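Local coordinates for protein pentafunctional AROM polypeptide (Schizosaccharomyces pombe, PDB 5SWV) that carries the 3-dehydroquinate dehydratase and shikimate dehydrogenase parts of the AROM polypeptide, which probably turn 3-dehydroquinate into shikimate, at residues 338-342 against 343-347; 321-324 against 325-329; 389-392 against 393-396; 175-178 against 179-183; 23-26 against 27-31. All blocks are in the same frame, centred on the assembly; numbering follows the deposited sequence.

From the N terminus, interaction 5 turns the chain between two short helices after the first strand of the dehydroquinase barrel, and interaction 4 starts helix 177-193 on the same barrel, their centres about 36 Å apart. The remaining three belong to the dehydrogenase part. Interaction 2 leads from strand 322-323 into helix 325-330, interaction 1 closes the hairpin 335-340/345-350, and interaction 3 ends helix 382-393. Every contact is local and the five run in series, with none nested or crossed. Interactions 1 and 2 meet in one mixed sheet, where Leu347 O lies close to Asp321 N and Glu322 N. Interactions 2 and 3 touch through Glu326 and Tyr389.

Interaction 1 (338-342 against 343-347); sequences PIRIG and DKLVL
Arg340 and Leu345 lie side by side and point the same way across a beta hairpin whose arms are strands 335-340 and 345-350. Leu345 has its CG anti to the backbone N (chi1 -177°), which carries CD1 over one face of the Arg340 guanidinium, 3.7 Å from Arg340 NH2. Leu345 CD1 also lies 3.9 Å from Pro338 CB, so a single leucine branch bridges two residues of the opposite arm. Arg340 bends at chi2, and its NH1 bonds to Phe303 O.

The other face of the hairpin carries Ile339 and Val346, with Ile339 CB 4.3 Å from Val346 CB. Ile341, just beyond the strand, slants across Val346, bringing Ile341 CD1 to 3.6 Å from Val346 CG2. Lys344 meets Ile341 at about a right angle, its CE lying against Ile341 CG2. The lysine chain, bent at chi2, chi3 and chi4, brings CE near Gly342 N, over the turn.

The backbone joins the arms at the hydrogen-bonded pair Ile339-Val346. Ile339 N gives to Val346 O at 2.9 Å, and Val346 N gives to Ile339 O, both in the carbonyl plane. Towards the turn, Ile341 N makes only a weak bond to Lys344 O, 3.5 Å long.

Interaction 2 (321-324 against 325-329); sequences DELS and DEARF
Ser324 turns its OG between its own backbone N and carbonyl carbon (chi1 77°), and this points the hydroxyl at the start of the helix that follows. Ser324 OG accepts from Ala327 N at 3.2 Å, with a nearly straight N-H (164°): Ser324 is the N-cap of helix 325-330. The second torsion that matters belongs to Arg328. Its chain leaves extended, with CG swung to the far side from the backbone N, then bends at chi3 (-35°) so that the guanidinium swings back along the chain towards Leu323.

Leu323 CB lies over one face of that guanidinium, and Leu323 CD1 is 4.0 Å from Arg328 NH1, an apolar side chain against the flat of a charged group. Arg328 NH2 also comes near Leu323 O, but at too poor an angle for a hydrogen bond. The other leucine branch, Leu323 CD2, packs on Ala327 CB at 4.2 Å. The backbone closes the first helical turn with Arg328 N giving to Ser324 O, 3.0 Å. The carboxylates of Asp325 and Glu326 stand in this first turn, where the helix dipole would be expected to suit negative charge.

Ser324 OG has a second partner in Asp350 OD1. This strand-to-helix junction lies in the substrate-binding domain of the shikimate dehydrogenase part. Strand 322-323 runs parallel to strand 345-350 at the edge of the mixed sheet, and Glu322 makes a salt bridge with Arg348 of that strand. Helix 325-330 then leaves the sheet, and Glu326 OE2 reaches Tyr389 OH of helix 382-393 through a weak hydrogen bond.

Interaction 3 (389-392 against 393-396); sequences YSLH and RLGV
Leu391 and Val396 meet on the buried, apolar side of this helix end, Leu391 CB lying 4.1 Å from Val396 CG2. Next to them Leu391 CD2 faces Leu394 CD1 at 4.3 Å. Leu394 is packed closely on the helix, its CG and CD1 against the carbonyl of Ser390, with Leu394 CD1 3.3 Å from Ser390 O. Its side chain also touches Tyr358 and Phe361 of helix 353-364.

Between the two sides runs the backbone of a Schellman motif. Val396 N gives to Leu391 O at 3.2 Å, and inside that loop Gly395 N gives to His392 O, approaching from above the carbonyl plane. Gly395 takes a left-handed backbone conformation (phi 99°), which ends helix 382-393 and lets the chain swing towards strand 398-403. That helix follows strand 374-378 of a parallel six-stranded sheet with the 3-2-1-4-5-6 order of a Rossmann fold, consistent with the nucleotide-binding half of a shikimate dehydrogenase.

The more exposed side is polar. A water gives to both His392 O (2.7 Å) and Val396 O, and sits over the centre of the His392 ring; the same ring stacks with Tyr420. Exposed Arg393 stretches alongside Tyr389, both pointing the same way, with guanidinium and ring planes 13° apart. It is Arg393 CD that touches Tyr389 OH, 3.2 Å away, while Trp354 meets the Tyr389 ring edge-to-face and touches Arg393 as well.

Interaction 4 (175-178 against 179-183); sequences NNLN and DNLEL
Asn175 and Asp179 are joined by two hydrogen bonds to one oxygen. Asp179 OD2 accepts from Asn175 N at 2.9 Å through its anti lone pair, and from Asn175 ND2 at 3.0 Å nearly along its C-O axis. The amide and carboxylate planes stand 72° apart, and Asp179 OD2 lies 24° out of the Asn175 amide plane. Asn175 ND2 also bonds to Gly144 O.

Capping bonds come next. Asn176, the N-cap of helix 177-193, folds its side chain close over its own backbone (chi1 51°), which turns Asn176 OD1 to Asp179 N, 3.1 Å away. That N-H is shared with Asn176 O. The Asp179 carboxylate reaches back to the backbone N of Asn175, one residue earlier than in a classical capping box.

Among the regular helical bonds, Glu182 N gives to Asn178 O at 2.9 Å, whereas those from Asn180 and Leu181 to Leu177 O are weak. The apolar contact within this turn is Leu177 CD1 against Leu181 CG, 4.2 Å apart.

The helix belongs to the beta-alpha-beta unit 167-173, 177-193, 198-203 of the barrel. Asn180 bonds to Phe206 O and to Asn202 of strand 198-203, while Leu177 lies on Leu209 of helix 208-213.

Interaction 5 (23-26 against 27-31); sequences EDAL and PTLRD
The flat peptide group between Leu26 and Pro27 has Leu29 N standing above its carbonyl plane, 70° out of it and 3.3 Å from Leu26 O. The hydrogen bond is straight at the hydrogen (165°) although it misses the carbonyl lone pairs. The Pro27 ring continues the same peptide group, its CD lying 3.4 Å from Leu26 CB. CD occupies the place of an amide hydrogen, so Pro27 has no N-H to give, and Glu23 O lies 3.4 Å from Pro27 CD.

Past the weakly bonded helix 22-25, a type I beta turn from Leu26 to Leu29 leads into helix 29-32. Both short helices follow strand 13-17, the first strand of the TIM barrel of a type I dehydroquinase, and precede strand 38-42. Thr28 is the N-cap of the second helix but makes no side-chain capping bond.

On the buried side, a chi1 of -174° sends the Leu29 side chain back towards Ala25, with Leu29 CD1 4.4 Å from Ala25 CB. Leu29 also packs on Leu68 of helix 58-69, and Glu23 lies on Leu67 there. Glu23 OE2 makes a salt bridge to Arg21, and OE1 bonds to Gln64 NE2 of the same helix 58-69. Arg30 NH2 bonds to Asn363 O, on helix 353-364.

Interaction 1 (338-342 against 343-347)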
# COMPACT_ATOMS: atom_id res chain seq x y z
N PRO A 338 -13.24 -14.03 -0.05
CA PRO A 338 -13.75 -14.94 0.97
C PRO A 338 -13.14 -14.66 2.34
O PRO A 338 -11.97 -14.29 2.44
CB PRO A 338 -13.32 -16.30 0.45
CG PRO A 338 -12.08 -16.03 -0.35
CD PRO A 338 -12.07 -14.59 -0.75
N ILE A 339 -13.94 -14.81 3.39
CA ILE A 339 -13.52 -14.59 4.77
C ILE A 339 -14.05 -15.79 5.56
O ILE A 339 -15.27 -16.02 5.58
CB ILE A 339 -14.13 -13.28 5.34
CG1 ILE A 339 -13.68 -12.07 4.52
CG2 ILE A 339 -13.79 -13.09 6.83
CD1 ILE A 339 -14.27 -10.74 4.95
N ARG A 340 -13.14 -16.58 6.14
CA ARG A 340 -13.52 -17.63 7.11
C ARG A 340 -13.45 -17.03 8.52
O ARG A 340 -12.37 -16.95 9.12
CB ARG A 340 -12.65 -18.90 7.03
CG ARG A 340 -13.10 -19.95 6.00
CD ARG A 340 -12.22 -19.91 4.77
NE ARG A 340 -12.89 -20.36 3.55
CZ ARG A 340 -12.45 -20.14 2.31
NH1 ARG A 340 -11.32 -19.47 2.08
NH2 ARG A 340 -13.16 -20.58 1.26
N ILE A 341 -14.60 -16.62 9.04
CA ILE A 341 -14.73 -16.08 10.41
C ILE A 341 -14.53 -17.23 11.43
O ILE A 341 -14.02 -17.00 12.53
CB ILE A 341 -16.08 -15.32 10.59
CG1 ILE A 341 -16.15 -14.12 9.60
CG2 ILE A 341 -16.26 -14.85 12.04
CD1 ILE A 341 -17.47 -13.37 9.58
N GLY A 342 -14.94 -18.44 11.06
CA GLY A 342 -14.56 -19.65 11.78
C GLY A 342 -14.67 -20.82 10.81
O GLY A 342 -13.74 -21.09 10.04
N ASP A 343 -15.82 -21.49 10.85
CA ASP A 343 -16.22 -22.47 9.83
C ASP A 343 -17.34 -21.92 8.92
O ASP A 343 -17.89 -22.65 8.09
CB ASP A 343 -16.64 -23.80 10.49
CG ASP A 343 -15.48 -24.81 10.56
OD1 ASP A 343 -14.97 -25.19 9.48
OD2 ASP A 343 -15.10 -25.21 11.68
N LYS A 344 -17.64 -20.63 9.06
CA LYS A 344 -18.64 -19.94 8.25
C LYS A 344 -17.89 -19.27 7.10
O LYS A 344 -16.86 -18.62 7.33
CB LYS A 344 -19.37 -18.85 9.04
CG LYS A 344 -19.70 -19.17 10.50
CD LYS A 344 -19.55 -17.94 11.41
CE LYS A 344 -18.21 -17.91 12.16
NZ LYS A 344 -18.05 -19.03 13.13
N LEU A 345 -18.40 -19.41 5.88
CA LEU A 345 -17.90 -18.66 4.74
C LEU A 345 -18.69 -17.36 4.58
O LEU A 345 -19.91 -17.39 4.51
CB LEU A 345 -18.01 -19.49 3.45
CG LEU A 345 -17.45 -18.84 2.18
CD1 LEU A 345 -15.97 -18.49 2.34
CD2 LEU A 345 -17.67 -19.74 0.98
N VAL A 346 -17.98 -16.24 4.50
CA VAL A 346 -18.59 -14.94 4.19
C VAL A 346 -17.96 -14.45 2.90
O VAL A 346 -16.75 -14.44 2.77
CB VAL A 346 -18.33 -13.94 5.34
CG1 VAL A 346 -18.61 -12.50 4.92
CG2 VAL A 346 -19.15 -14.33 6.56
N LEU A 347 -18.80 -14.06 1.95
CA LEU A 347 -18.30 -13.53 0.68
C LEU A 347 -18.48 -12.01 0.64
O LEU A 347 -19.58 -11.49 0.86
CB LEU A 347 -19.02 -14.19 -0.49
CG LEU A 347 -18.81 -15.71 -0.59
CD1 LEU A 347 -19.91 -16.35 -1.44
CD2 LEU A 347 -17.41 -16.05 -1.11

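Interaction 2 (321-324 against 325-329)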
# COMPACT_ATOMS: atom_id res chain seq x y z
N ASP A 321 -22.45 -11.72 0.82
CA ASP A 321 -22.99 -11.43 2.16
C ASP A 321 -22.69 -9.99 2.60
O ASP A 321 -23.41 -9.43 3.43
CB ASP A 321 -22.39 -12.40 3.18
CG ASP A 321 -22.61 -13.88 2.82
OD1 ASP A 321 -23.75 -14.33 2.94
OD2 ASP A 321 -21.65 -14.58 2.41
N GLU A 322 -21.60 -9.43 2.08
CA GLU A 322 -21.10 -8.10 2.40
C GLU A 322 -20.69 -7.40 1.11
O GLU A 322 -20.29 -8.06 0.16
CB GLU A 322 -19.83 -8.20 3.22
CG GLU A 322 -20.00 -8.51 4.68
CD GLU A 322 -18.65 -8.62 5.39
OE1 GLU A 322 -17.63 -8.06 4.90
OE2 GLU A 322 -18.62 -9.28 6.45
N LEU A 323 -20.73 -6.07 1.12
CA LEU A 323 -20.16 -5.26 0.06
C LEU A 323 -19.27 -4.18 0.64
O LEU A 323 -19.51 -3.71 1.74
CB LEU A 323 -21.27 -4.60 -0.74
CG LEU A 323 -22.17 -5.55 -1.52
CD1 LEU A 323 -23.42 -4.83 -2.03
CD2 LEU A 323 -21.39 -6.18 -2.66
N SER A 324 -18.25 -3.77 -0.09
CA SER A 324 -17.47 -2.60 0.30
C SER A 324 -18.29 -1.38 -0.05
O SER A 324 -19.22 -1.45 -0.85
CB SER A 324 -16.14 -2.55 -0.44
OG SER A 324 -16.31 -2.09 -1.76
N ASP A 325 -17.92 -0.24 0.54
CA ASP A 325 -18.63 1.01 0.26
C ASP A 325 -18.68 1.27 -1.24
O ASP A 325 -19.74 1.60 -1.77
CB ASP A 325 -17.98 2.19 0.99
CG ASP A 325 -18.12 2.12 2.52
OD1 ASP A 325 -19.04 1.47 3.05
OD2 ASP A 325 -17.28 2.76 3.19
N GLU A 326 -17.56 1.09 -1.93
CA GLU A 326 -17.48 1.43 -3.35
C GLU A 326 -18.35 0.49 -4.16
O GLU A 326 -19.03 0.92 -5.08
CB GLU A 326 -16.05 1.42 -3.88
CG GLU A 326 -15.17 2.57 -3.39
CD GLU A 326 -14.64 2.41 -1.97
OE1 GLU A 326 -14.77 1.31 -1.36
OE2 GLU A 326 -14.12 3.42 -1.43
N ALA A 327 -18.34 -0.79 -3.81
CA ALA A 327 -19.15 -1.76 -4.53
C ALA A 327 -20.62 -1.44 -4.39
O ALA A 327 -21.36 -1.53 -5.37
CB ALA A 327 -18.86 -3.19 -4.06
N ARG A 328 -21.04 -1.04 -3.20
CA ARG A 328 -22.42 -0.64 -2.98
C ARG A 328 -22.72 0.64 -3.73
O ARG A 328 -23.71 0.73 -4.43
CB ARG A 328 -22.73 -0.43 -1.52
CG ARG A 328 -24.23 -0.31 -1.26
CD ARG A 328 -24.52 0.16 0.16
NE ARG A 328 -23.53 -0.39 1.08
CZ ARG A 328 -23.48 -1.67 1.48
NH1 ARG A 328 -24.39 -2.56 1.09
NH2 ARG A 328 -22.49 -2.04 2.31
N PHE A 329 -21.85 1.62 -3.60
CA PHE A 329 -22.11 2.89 -4.19
C PHE A 329 -22.21 2.78 -5.71
O PHE A 329 -23.15 3.30 -6.27
CB PHE A 329 -21.04 3.89 -3.79
CG PHE A 329 -21.26 5.24 -4.35
CD1 PHE A 329 -22.30 6.02 -3.87
CD2 PHE A 329 -20.44 5.74 -5.36
CE1 PHE A 329 -22.51 7.30 -4.40
CE2 PHE A 329 -20.64 6.99 -5.88
CZ PHE A 329 -21.68 7.78 -5.41

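Interaction 3 (389-392 against 393-396)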
# COMPACT_ATOMS: atom_id res chain seq x y z
N TYR A 389 -15.38 10.15 -8.80
CA TYR A 389 -15.02 9.72 -7.43
C TYR A 389 -13.50 9.79 -7.18
O TYR A 389 -13.06 10.37 -6.20
CB TYR A 389 -15.56 8.31 -7.13
CG TYR A 389 -15.12 7.74 -5.81
CD1 TYR A 389 -15.51 8.32 -4.61
CD2 TYR A 389 -14.32 6.59 -5.75
CE1 TYR A 389 -15.11 7.78 -3.38
CE2 TYR A 389 -13.91 6.04 -4.53
CZ TYR A 389 -14.31 6.64 -3.34
OH TYR A 389 -13.90 6.09 -2.14
N SER A 390 -12.72 9.23 -8.11
CA SER A 390 -11.26 9.22 -7.96
C SER A 390 -10.71 10.64 -7.89
O SER A 390 -9.92 10.95 -7.01
CB SER A 390 -10.58 8.43 -9.08
OG SER A 390 -10.92 7.06 -9.01
N LEU A 391 -11.11 11.51 -8.81
CA LEU A 391 -10.57 12.88 -8.80
C LEU A 391 -10.97 13.59 -7.52
O LEU A 391 -10.15 14.25 -6.91
CB LEU A 391 -10.98 13.68 -10.04
CG LEU A 391 -10.32 13.20 -11.34
CD1 LEU A 391 -10.70 14.05 -12.52
CD2 LEU A 391 -8.80 13.18 -11.20
N HIS A 392 -12.21 13.40 -7.10
CA HIS A 392 -12.69 14.00 -5.88
C HIS A 392 -11.91 13.49 -4.68
O HIS A 392 -11.50 14.27 -3.81
CB HIS A 392 -14.20 13.74 -5.68
CG HIS A 392 -14.80 14.53 -4.55
ND1 HIS A 392 -14.80 14.08 -3.25
CD2 HIS A 392 -15.39 15.74 -4.53
CE1 HIS A 392 -15.37 14.98 -2.47
NE2 HIS A 392 -15.73 16.00 -3.23
N ARG A 393 -11.65 12.19 -4.65
CA ARG A 393 -10.94 11.59 -3.52
C ARG A 393 -9.50 12.04 -3.43
O ARG A 393 -8.95 12.06 -2.35
CB ARG A 393 -11.01 10.06 -3.61
CG ARG A 393 -10.59 9.34 -2.35
CD ARG A 393 -11.32 8.02 -2.21
NE ARG A 393 -10.50 7.09 -1.43
CZ ARG A 393 -10.53 6.94 -0.11
NH1 ARG A 393 -11.38 7.63 0.65
NH2 ARG A 393 -9.70 6.06 0.45
N LEU A 394 -8.90 12.39 -4.56
CA LEU A 394 -7.55 12.95 -4.58
C LEU A 394 -7.53 14.44 -4.26
O LEU A 394 -6.46 15.03 -4.25
CB LEU A 394 -6.92 12.75 -5.97
CG LEU A 394 -6.68 11.33 -6.50
CD1 LEU A 394 -6.75 11.25 -8.01
CD2 LEU A 394 -5.33 10.80 -6.04
N GLY A 395 -8.69 15.07 -4.04
CA GLY A 395 -8.75 16.46 -3.58
C GLY A 395 -9.01 17.53 -4.64
O GLY A 395 -8.95 18.72 -4.33
N VAL A 396 -9.32 17.15 -5.87
CA VAL A 396 -9.65 18.12 -6.92
C VAL A 396 -10.89 18.93 -6.50
O VAL A 396 -11.94 18.37 -6.22
CB VAL A 396 -9.91 17.42 -8.27
CG1 VAL A 396 -10.47 18.38 -9.30
CG2 VAL A 396 -8.62 16.80 -8.79
O HOH W 1 -12.23 16.82 -3.72

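Interaction 4 (175-178 against 179-183)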
# COMPACT_ATOMS: atom_id res chain seq x y z
N ASN A 175 20.86 -19.86 19.76
CA ASN A 175 22.00 -20.79 19.66
C ASN A 175 21.66 -22.12 18.96
O ASN A 175 22.55 -22.81 18.47
CB ASN A 175 22.54 -21.12 21.06
CG ASN A 175 22.76 -19.88 21.89
OD1 ASN A 175 23.76 -19.21 21.75
ND2 ASN A 175 21.82 -19.58 22.76
N ASN A 176 20.37 -22.46 18.91
CA ASN A 176 19.90 -23.75 18.42
C ASN A 176 18.40 -23.72 18.12
O ASN A 176 17.72 -22.79 18.55
CB ASN A 176 20.22 -24.84 19.44
CG ASN A 176 19.75 -24.50 20.85
OD1 ASN A 176 18.55 -24.42 21.13
ND2 ASN A 176 20.70 -24.31 21.76
N LEU A 177 17.89 -24.72 17.39
CA LEU A 177 16.44 -24.91 17.20
C LEU A 177 15.62 -24.76 18.50
O LEU A 177 14.56 -24.13 18.53
CB LEU A 177 16.15 -26.30 16.63
CG LEU A 177 14.72 -26.89 16.85
CD1 LEU A 177 13.77 -26.25 15.84
CD2 LEU A 177 14.67 -28.42 16.80
N ASN A 178 16.11 -25.38 19.57
CA ASN A 178 15.35 -25.41 20.81
C ASN A 178 14.96 -24.02 21.36
O ASN A 178 13.91 -23.87 21.98
CB ASN A 178 16.08 -26.21 21.87
CG ASN A 178 15.13 -26.79 22.88
OD1 ASN A 178 14.42 -27.74 22.57
ND2 ASN A 178 15.05 -26.18 24.06
N ASP A 179 15.82 -23.03 21.13
CA ASP A 179 15.57 -21.64 21.53
C ASP A 179 14.33 -21.05 20.82
O ASP A 179 13.60 -20.28 21.42
CB ASP A 179 16.81 -20.75 21.29
CG ASP A 179 17.95 -20.98 22.31
OD1 ASP A 179 17.71 -21.51 23.42
OD2 ASP A 179 19.10 -20.61 22.00
N ASN A 180 14.10 -21.41 19.57
CA ASN A 180 12.92 -20.98 18.83
C ASN A 180 11.64 -21.60 19.38
O ASN A 180 10.59 -20.95 19.41
CB ASN A 180 13.06 -21.29 17.33
CG ASN A 180 14.21 -20.52 16.69
OD1 ASN A 180 14.43 -19.36 16.99
ND2 ASN A 180 14.96 -21.18 15.81
N LEU A 181 11.75 -22.85 19.83
CA LEU A 181 10.63 -23.55 20.44
C LEU A 181 10.30 -23.02 21.84
O LEU A 181 9.13 -22.84 22.16
CB LEU A 181 10.91 -25.05 20.49
CG LEU A 181 11.14 -25.73 19.13
CD1 LEU A 181 11.24 -27.23 19.33
CD2 LEU A 181 10.04 -25.43 18.13
N GLU A 182 11.31 -22.78 22.66
CA GLU A 182 11.07 -22.17 23.97
C GLU A 182 10.40 -20.79 23.80
O GLU A 182 9.53 -20.42 24.57
CB GLU A 182 12.37 -22.09 24.77
CG GLU A 182 12.79 -23.46 25.29
CD GLU A 182 14.18 -23.52 25.92
OE1 GLU A 182 14.59 -24.64 26.29
OE2 GLU A 182 14.86 -22.49 26.07
N LEU A 183 10.80 -20.08 22.76
CA LEU A 183 10.25 -18.78 22.45
C LEU A 183 8.75 -18.86 22.15
O LEU A 183 8.01 -18.01 22.62
CB LEU A 183 11.02 -18.14 21.29
CG LEU A 183 10.58 -16.75 20.85
CD1 LEU A 183 11.73 -15.98 20.23
CD2 LEU A 183 9.41 -16.81 19.89

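Interaction 5 (23-26 against 27-31)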
# COMPACT_ATOMS: atom_id res chain seq x y z
N GLU A 23 17.54 9.73 -0.53
CA GLU A 23 17.74 9.94 -1.98
C GLU A 23 18.15 8.65 -2.69
O GLU A 23 17.73 8.40 -3.81
CB GLU A 23 18.82 11.01 -2.25
CG GLU A 23 18.43 12.44 -1.90
CD GLU A 23 18.77 12.85 -0.46
OE1 GLU A 23 19.07 12.00 0.41
OE2 GLU A 23 18.74 14.06 -0.19
N ASP A 24 18.97 7.83 -2.01
CA ASP A 24 19.46 6.55 -2.55
C ASP A 24 18.33 5.53 -2.66
O ASP A 24 18.40 4.63 -3.48
CB ASP A 24 20.58 5.96 -1.67
CG ASP A 24 21.75 6.91 -1.47
OD1 ASP A 24 21.92 7.85 -2.28
OD2 ASP A 24 22.52 6.72 -0.50
N ALA A 25 17.32 5.66 -1.82
CA ALA A 25 16.17 4.76 -1.83
C ALA A 25 15.17 5.06 -2.93
O ALA A 25 14.51 4.14 -3.41
CB ALA A 25 15.48 4.82 -0.48
N LEU A 26 15.06 6.34 -3.32
CA LEU A 26 13.93 6.81 -4.12
C LEU A 26 13.75 6.14 -5.47
O LEU A 26 12.65 5.73 -5.79
CB LEU A 26 13.96 8.33 -4.31
CG LEU A 26 13.76 9.22 -3.08
CD1 LEU A 26 13.71 10.67 -3.53
CD2 LEU A 26 12.51 8.85 -2.28
N PRO A 27 14.82 6.02 -6.28
CA PRO A 27 14.57 5.38 -7.59
C PRO A 27 13.79 4.06 -7.52
O PRO A 27 12.76 3.94 -8.18
CB PRO A 27 15.99 5.17 -8.14
CG PRO A 27 16.79 6.28 -7.54
CD PRO A 27 16.19 6.55 -6.18
N THR A 28 14.25 3.13 -6.69
CA THR A 28 13.68 1.78 -6.57
C THR A 28 12.68 1.58 -5.41
O THR A 28 12.28 0.45 -5.13
CB THR A 28 14.82 0.79 -6.35
OG1 THR A 28 15.50 1.11 -5.12
CG2 THR A 28 15.79 0.83 -7.53
N LEU A 29 12.28 2.67 -4.74
CA LEU A 29 11.43 2.61 -3.54
C LEU A 29 10.13 1.83 -3.73
O LEU A 29 9.65 1.18 -2.80
CB LEU A 29 11.06 4.02 -3.07
CG LEU A 29 10.29 4.11 -1.75
CD1 LEU A 29 11.21 3.82 -0.57
CD2 LEU A 29 9.62 5.46 -1.57
N ARG A 30 9.56 1.91 -4.92
CA ARG A 30 8.33 1.19 -5.21
C ARG A 30 8.53 -0.32 -5.29
O ARG A 30 7.61 -1.06 -4.98
CB ARG A 30 7.70 1.73 -6.49
CG ARG A 30 7.24 3.15 -6.28
CD ARG A 30 6.76 3.77 -7.56
NE ARG A 30 6.54 5.21 -7.39
CZ ARG A 30 5.93 6.00 -8.28
NH1 ARG A 30 5.45 5.51 -9.43
NH2 ARG A 30 5.79 7.30 -8.02
N ASP A 31 9.72 -0.76 -5.68
CA ASP A 31 10.08 -2.18 -5.70
C ASP A 31 10.47 -2.72 -4.31
O ASP A 31 10.08 -3.84 -3.94
CB ASP A 31 11.21 -2.44 -6.71
CG ASP A 31 10.81 -2.10 -8.19
OD1 ASP A 31 9.61 -2.17 -8.56
OD2 ASP A 31 11.73 -1.78 -8.98